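Local coordinates for protein phenylalanine ammonia-lyase (Rhodosporidium toruloides, PDB 1Y2M) that deaminates L-phenylalanine and L-tyrosine without oxidation, giving trans-cinnamic and p-coumaric acid, and so commits carbon to phenylpropanoid metabolism, at residues A416-T421 with S504-S509; K583-T588 with P595-A600. All coordinates share one frame; numbering follows the deposited sequence.

How the contacts relate
Both contacts join helices and both are largely buried, yet they lie on opposite sides of the chain's centre, about 56 Å apart between their own centres. Contact 1 brings together the beginnings of helix 416-443 and helix 506-560, which are far apart in sequence, inside the aromatic amino acid lyase region. Contact 2 lies farther out and closes a local turn between the successive helices 570-587 and 593-611. Helix 506-560 of contact 1 is followed directly in the chain by helix 570-587 of contact 2. Small alanines and serines make contact 1, with backbones almost touching; contact 2 spans a wider gap between backbones with long arginines, a carboxylate, a water and a leucine on an indole.

Contact 1: residues A416-T421 with S504-S509; sequences AAVANT and SLALIS
In the helical core of the aromatic amino acid lyase fold, the first turns of helices 416-443 and 506-560 meet at Ala419 and Ala506, running in roughly the same direction. The backbones come remarkably close here, with Ala419 CA 3.9 Å from Ala506 CA, a spacing that suits alanine on both sides. Each methyl group lies against the main chain of the other segment: Ala506 CB reaches within 3.6 Å of Ala419 N, while Ala419 CB approaches Ser504 O, just before the helix, at 3.3 Å. Val418 closes one flank of Ala506. Its CG1, placed anti to the backbone N (chi1 178°), lies 3.9 Å from Ala506 CB, and the valine also packs on Ser275 and Ala279 of helix 273-303, so the pair belongs to a bundle of several helices.

The start of helix 506-560 is shaped by an ST turn. Ser504 OG, folded back between its own N and carbonyl carbon (chi1 77°), accepts a 3.1 Å hydrogen bond from Ala506 N, and Leu505 occupies the N-cap position. The same hydroxyl donates to Ser210 O, next in sequence to Ala211 of the imidazolinone cross-link, so this small buried side chain is gripped twice. Its CB carries the contact with the other helix, 3.4 Å from Ala416 N. One turn farther on, Ser509 OG comes only to 4.0 Å from Ala419 O; it is hydrogen-bonded instead to Glu423 and Arg426, charged residues of helix 416-443.

Contact 2: residues K583-T588 with P595-A600; sequences KRLEQT and PRWHDA
Arg584 and Asp599 supply the charged part, a side-on salt bridge pairing two N-H groups with the two carboxylate oxygens. Arg584 NE donates to Asp599 OD2 at 2.8 Å, on its syn lone pair, and Arg584 NH2 to Asp599 OD1 at 2.9 Å. The bend at chi2 of Arg584 (53°) brings its guanidinium round to Asp599; the two planes lie 29° apart. Arg584 NH1 also bonds Gln587 OE1 of its own chain and that of the fourth subunit.

Arg596 supplies hydrogen bonds to uncharged acceptors. Its extended chain lets NH2 reach Leu585 O at 2.7 Å, from above the carbonyl plane and opposite Thr588 N, while NE donates to Thr588 OG1 at 3.1 Å. That hydroxyl can accept here while donating to a water, which donates to Arg596 O and Asp599 OD2, linking both polar clusters.

The apolar part belongs to Leu585, whose branched end sets CD2 over the Trp597 six-membered ring, a CH-pi contact 4.0 Å from the centroid, and CD1 near its rim, 3.5 Å from Trp597 CH2. CD2 also meets Ala600 CB. With axes 10.0 Å apart at 150°, the segments form the closed end of an antiparallel helical hairpin.

Contact 1: residues A416-T421 with S504-S509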
loop_
_atom_site.group_PDB
_atom_site.type_symbol
_atom_site.label_atom_id
_atom_site.label_comp_id
_atom_site.label_asym_id
_atom_site.label_seq_id
_atom_site.Cartn_x
_atom_site.Cartn_y
_atom_site.Cartn_z
ATOM N N ALA B 416 -10.801 -2.850 17.367
ATOM C CA ALA B 416 -10.008 -3.682 16.445
ATOM C C ALA B 416 -10.876 -4.730 15.773
ATOM O O ALA B 416 -10.733 -5.002 14.585
ATOM C CB ALA B 416 -8.840 -4.290 17.141
ATOM N N ALA B 417 -11.875 -5.231 16.468
ATOM C CA ALA B 417 -12.767 -6.238 15.841
ATOM C C ALA B 417 -13.457 -5.581 14.643
ATOM O O ALA B 417 -13.547 -6.206 13.572
ATOM C CB ALA B 417 -13.775 -6.700 16.820
ATOM N N VAL B 418 -13.846 -4.308 14.780
ATOM C CA VAL B 418 -14.559 -3.599 13.693
ATOM C C VAL B 418 -13.586 -3.303 12.561
ATOM O O VAL B 418 -13.915 -3.503 11.378
ATOM C CB VAL B 418 -15.209 -2.274 14.148
ATOM C CG1 VAL B 418 -15.869 -1.588 12.979
ATOM C CG2 VAL B 418 -16.172 -2.511 15.300
ATOM N N ALA B 419 -12.382 -2.806 12.915
ATOM C CA ALA B 419 -11.415 -2.430 11.892
ATOM C C ALA B 419 -11.076 -3.678 11.085
ATOM O O ALA B 419 -10.999 -3.609 9.830
ATOM C CB ALA B 419 -10.192 -1.905 12.531
ATOM N N ASN B 420 -10.937 -4.805 11.788
ATOM C CA ASN B 420 -10.645 -6.099 11.143
ATOM C C ASN B 420 -11.629 -6.428 10.047
ATOM O O ASN B 420 -11.246 -6.789 8.926
ATOM C CB ASN B 420 -10.641 -7.212 12.225
ATOM C CG ASN B 420 -10.478 -8.673 11.663
ATOM O OD1 ASN B 420 -11.488 -9.403 11.502
ATOM N ND2 ASN B 420 -9.229 -9.119 11.480
ATOM N N THR B 421 -12.909 -6.276 10.338
ATOM C CA THR B 421 -13.918 -6.598 9.343
ATOM C C THR B 421 -13.792 -5.707 8.124
ATOM O O THR B 421 -14.031 -6.124 6.969
ATOM C CB THR B 421 -15.366 -6.505 9.881
ATOM O OG1 THR B 421 -15.747 -5.160 10.193
ATOM C CG2 THR B 421 -15.501 -7.379 11.140
ATOM N N SER B 504 -7.436 1.505 16.909
ATOM C CA SER B 504 -7.946 0.619 15.858
ATOM C C SER B 504 -8.077 1.239 14.460
ATOM O O SER B 504 -8.076 0.468 13.440
ATOM C CB SER B 504 -9.296 -0.002 16.215
ATOM O OG SER B 504 -10.338 0.922 16.047
ATOM N N LEU B 505 -8.341 2.549 14.406
ATOM C CA LEU B 505 -8.613 3.245 13.137
ATOM C C LEU B 505 -9.846 2.658 12.397
ATOM O O LEU B 505 -9.998 2.810 11.159
ATOM C CB LEU B 505 -7.379 3.255 12.227
ATOM C CG LEU B 505 -6.119 3.836 12.846
ATOM C CD1 LEU B 505 -4.988 3.636 11.840
ATOM C CD2 LEU B 505 -6.412 5.310 13.168
ATOM N N ALA B 506 -10.786 2.090 13.167
ATOM C CA ALA B 506 -11.926 1.397 12.556
ATOM C C ALA B 506 -12.762 2.351 11.706
ATOM O O ALA B 506 -13.226 1.949 10.652
ATOM C CB ALA B 506 -12.798 0.749 13.601
ATOM N N LEU B 507 -13.044 3.569 12.193
ATOM C CA LEU B 507 -13.952 4.438 11.448
ATOM C C LEU B 507 -13.338 4.839 10.097
ATOM O O LEU B 507 -14.025 4.946 9.071
ATOM C CB LEU B 507 -14.380 5.678 12.245
ATOM C CG LEU B 507 -15.426 6.494 11.471
ATOM C CD1 LEU B 507 -16.756 5.746 11.156
ATOM C CD2 LEU B 507 -15.716 7.737 12.257
ATOM N N ILE B 508 -12.042 5.136 10.147
ATOM C CA ILE B 508 -11.309 5.480 8.881
ATOM C C ILE B 508 -11.365 4.277 7.930
ATOM O O ILE B 508 -11.652 4.385 6.732
ATOM C CB ILE B 508 -9.892 5.930 9.110
ATOM C CG1 ILE B 508 -9.822 7.174 10.010
ATOM C CG2 ILE B 508 -9.188 6.233 7.772
ATOM C CD1 ILE B 508 -8.416 7.451 10.555
ATOM N N SER B 509 -11.074 3.107 8.480
ATOM C CA SER B 509 -11.173 1.894 7.642
ATOM C C SER B 509 -12.605 1.749 7.058
ATOM O O SER B 509 -12.760 1.464 5.851
ATOM C CB SER B 509 -10.740 0.650 8.422
ATOM O OG SER B 509 -10.563 -0.417 7.511
#

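Contact 2: residues K583-T588 with P595-A600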
loop_
_atom_site.group_PDB
_atom_site.type_symbol
_atom_site.label_atom_id
_atom_site.label_comp_id
_atom_site.label_asym_id
_atom_site.label_seq_id
_atom_site.Cartn_x
_atom_site.Cartn_y
_atom_site.Cartn_z
ATOM N N LYS B 583 -16.835 -20.782 -38.327
ATOM C CA LYS B 583 -15.502 -20.459 -37.850
ATOM C C LYS B 583 -15.103 -19.052 -38.327
ATOM O O LYS B 583 -14.567 -18.244 -37.555
ATOM C CB LYS B 583 -14.509 -21.509 -38.311
ATOM C CG LYS B 583 -13.062 -21.213 -37.933
ATOM C CD LYS B 583 -12.246 -22.470 -37.534
ATOM C CE LYS B 583 -12.129 -22.647 -35.988
ATOM N NZ LYS B 583 -12.171 -24.089 -35.573
ATOM N N ARG B 584 -15.425 -18.725 -39.572
ATOM C CA ARG B 584 -15.028 -17.421 -40.109
ATOM C C ARG B 584 -15.814 -16.272 -39.457
ATOM O O ARG B 584 -15.243 -15.248 -39.112
ATOM C CB ARG B 584 -15.215 -17.380 -41.636
ATOM C CG ARG B 584 -14.793 -16.076 -42.303
ATOM C CD ARG B 584 -13.361 -15.678 -41.922
ATOM N NE ARG B 584 -12.932 -14.469 -42.632
ATOM C CZ ARG B 584 -11.775 -13.869 -42.440
ATOM N NH1 ARG B 584 -10.943 -14.319 -41.513
ATOM N NH2 ARG B 584 -11.476 -12.779 -43.118
ATOM N N LEU B 585 -17.112 -16.423 -39.326
ATOM C CA LEU B 585 -17.918 -15.324 -38.773
ATOM C C LEU B 585 -17.503 -14.961 -37.357
ATOM O O LEU B 585 -17.591 -13.790 -36.984
ATOM C CB LEU B 585 -19.395 -15.663 -38.823
ATOM C CG LEU B 585 -19.984 -15.699 -40.225
ATOM C CD1 LEU B 585 -21.277 -16.502 -40.183
ATOM C CD2 LEU B 585 -20.233 -14.284 -40.745
ATOM N N GLU B 586 -17.047 -15.936 -36.570
ATOM C CA GLU B 586 -16.604 -15.645 -35.183
ATOM C C GLU B 586 -15.508 -14.595 -35.168
ATOM O O GLU B 586 -15.326 -13.876 -34.185
ATOM C CB GLU B 586 -16.118 -16.916 -34.488
ATOM C CG GLU B 586 -15.510 -16.664 -33.111
ATOM C CD GLU B 586 -15.546 -17.872 -32.155
ATOM O OE1 GLU B 586 -16.357 -18.811 -32.363
ATOM O OE2 GLU B 586 -14.768 -17.842 -31.165
ATOM N N GLN B 587 -14.769 -14.486 -36.260
ATOM C CA GLN B 587 -13.626 -13.626 -36.298
ATOM C C GLN B 587 -13.805 -12.345 -37.114
ATOM O O GLN B 587 -12.935 -11.493 -37.103
ATOM C CB GLN B 587 -12.378 -14.430 -36.697
ATOM C CG GLN B 587 -12.285 -14.815 -38.086
ATOM C CD GLN B 587 -11.294 -15.970 -38.365
ATOM O OE1 GLN B 587 -11.408 -16.595 -39.376
ATOM N NE2 GLN B 587 -10.315 -16.198 -37.488
ATOM N N THR B 588 -14.942 -12.192 -37.773
ATOM C CA THR B 588 -15.238 -10.993 -38.538
ATOM C C THR B 588 -16.326 -10.152 -37.872
ATOM O O THR B 588 -16.997 -9.358 -38.529
ATOM C CB THR B 588 -15.641 -11.341 -39.956
ATOM O OG1 THR B 588 -16.781 -12.205 -39.940
ATOM C CG2 THR B 588 -14.470 -12.079 -40.635
ATOM N N PRO B 595 -19.641 -6.080 -46.190
ATOM C CA PRO B 595 -18.398 -6.849 -46.448
ATOM C C PRO B 595 -18.248 -8.123 -45.606
ATOM O O PRO B 595 -17.580 -9.049 -46.071
ATOM C CB PRO B 595 -17.272 -5.844 -46.139
ATOM C CG PRO B 595 -17.889 -4.857 -45.187
ATOM C CD PRO B 595 -19.343 -4.723 -45.715
ATOM N N ARG B 596 -18.813 -8.167 -44.411
ATOM C CA ARG B 596 -18.770 -9.352 -43.579
ATOM C C ARG B 596 -19.325 -10.551 -44.311
ATOM O O ARG B 596 -18.744 -11.621 -44.313
ATOM C CB ARG B 596 -19.571 -9.143 -42.306
ATOM C CG ARG B 596 -19.307 -10.268 -41.315
ATOM C CD ARG B 596 -19.983 -10.053 -39.993
ATOM N NE ARG B 596 -19.528 -11.024 -38.996
ATOM C CZ ARG B 596 -20.056 -11.098 -37.788
ATOM N NH1 ARG B 596 -21.018 -10.251 -37.449
ATOM N NH2 ARG B 596 -19.621 -11.980 -36.928
ATOM N N TRP B 597 -20.506 -10.381 -44.889
ATOM C CA TRP B 597 -21.171 -11.527 -45.536
ATOM C C TRP B 597 -20.515 -11.925 -46.853
ATOM O O TRP B 597 -20.469 -13.095 -47.186
ATOM C CB TRP B 597 -22.673 -11.273 -45.670
ATOM C CG TRP B 597 -23.309 -11.507 -44.313
ATOM C CD1 TRP B 597 -23.806 -10.581 -43.455
ATOM C CD2 TRP B 597 -23.405 -12.765 -43.660
ATOM N NE1 TRP B 597 -24.242 -11.188 -42.313
ATOM C CE2 TRP B 597 -24.018 -12.536 -42.412
ATOM C CE3 TRP B 597 -23.029 -14.075 -44.006
ATOM C CZ2 TRP B 597 -24.262 -13.572 -41.506
ATOM C CZ3 TRP B 597 -23.299 -15.108 -43.114
ATOM C CH2 TRP B 597 -23.915 -14.840 -41.874
ATOM N N HIS B 598 -20.006 -10.962 -47.609
ATOM C CA HIS B 598 -19.257 -11.287 -48.796
ATOM C C HIS B 598 -17.959 -12.001 -48.442
ATOM O O HIS B 598 -17.584 -12.935 -49.124
ATOM C CB HIS B 598 -19.060 -10.052 -49.671
ATOM C CG HIS B 598 -20.313 -9.658 -50.376
ATOM N ND1 HIS B 598 -20.778 -10.318 -51.496
ATOM C CD2 HIS B 598 -21.239 -8.717 -50.083
ATOM C CE1 HIS B 598 -21.933 -9.800 -51.865
ATOM N NE2 HIS B 598 -22.230 -8.820 -51.035
ATOM N N ASP B 599 -17.313 -11.578 -47.370
ATOM C CA ASP B 599 -16.128 -12.290 -46.888
ATOM C C ASP B 599 -16.422 -13.758 -46.489
ATOM O O ASP B 599 -15.745 -14.719 -46.916
ATOM C CB ASP B 599 -15.516 -11.494 -45.721
ATOM C CG ASP B 599 -14.446 -12.284 -44.987
ATOM O OD1 ASP B 599 -13.239 -12.093 -45.319
ATOM O OD2 ASP B 599 -14.809 -13.148 -44.163
ATOM N N ALA B 600 -17.472 -13.936 -45.718
ATOM C CA ALA B 600 -17.830 -15.291 -45.247
ATOM C C ALA B 600 -18.111 -16.260 -46.387
ATOM O O ALA B 600 -17.617 -17.404 -46.420
ATOM C CB ALA B 600 -19.025 -15.225 -44.341
HETATM O O HOH W 1 -17.063 -12.936 -42.560
#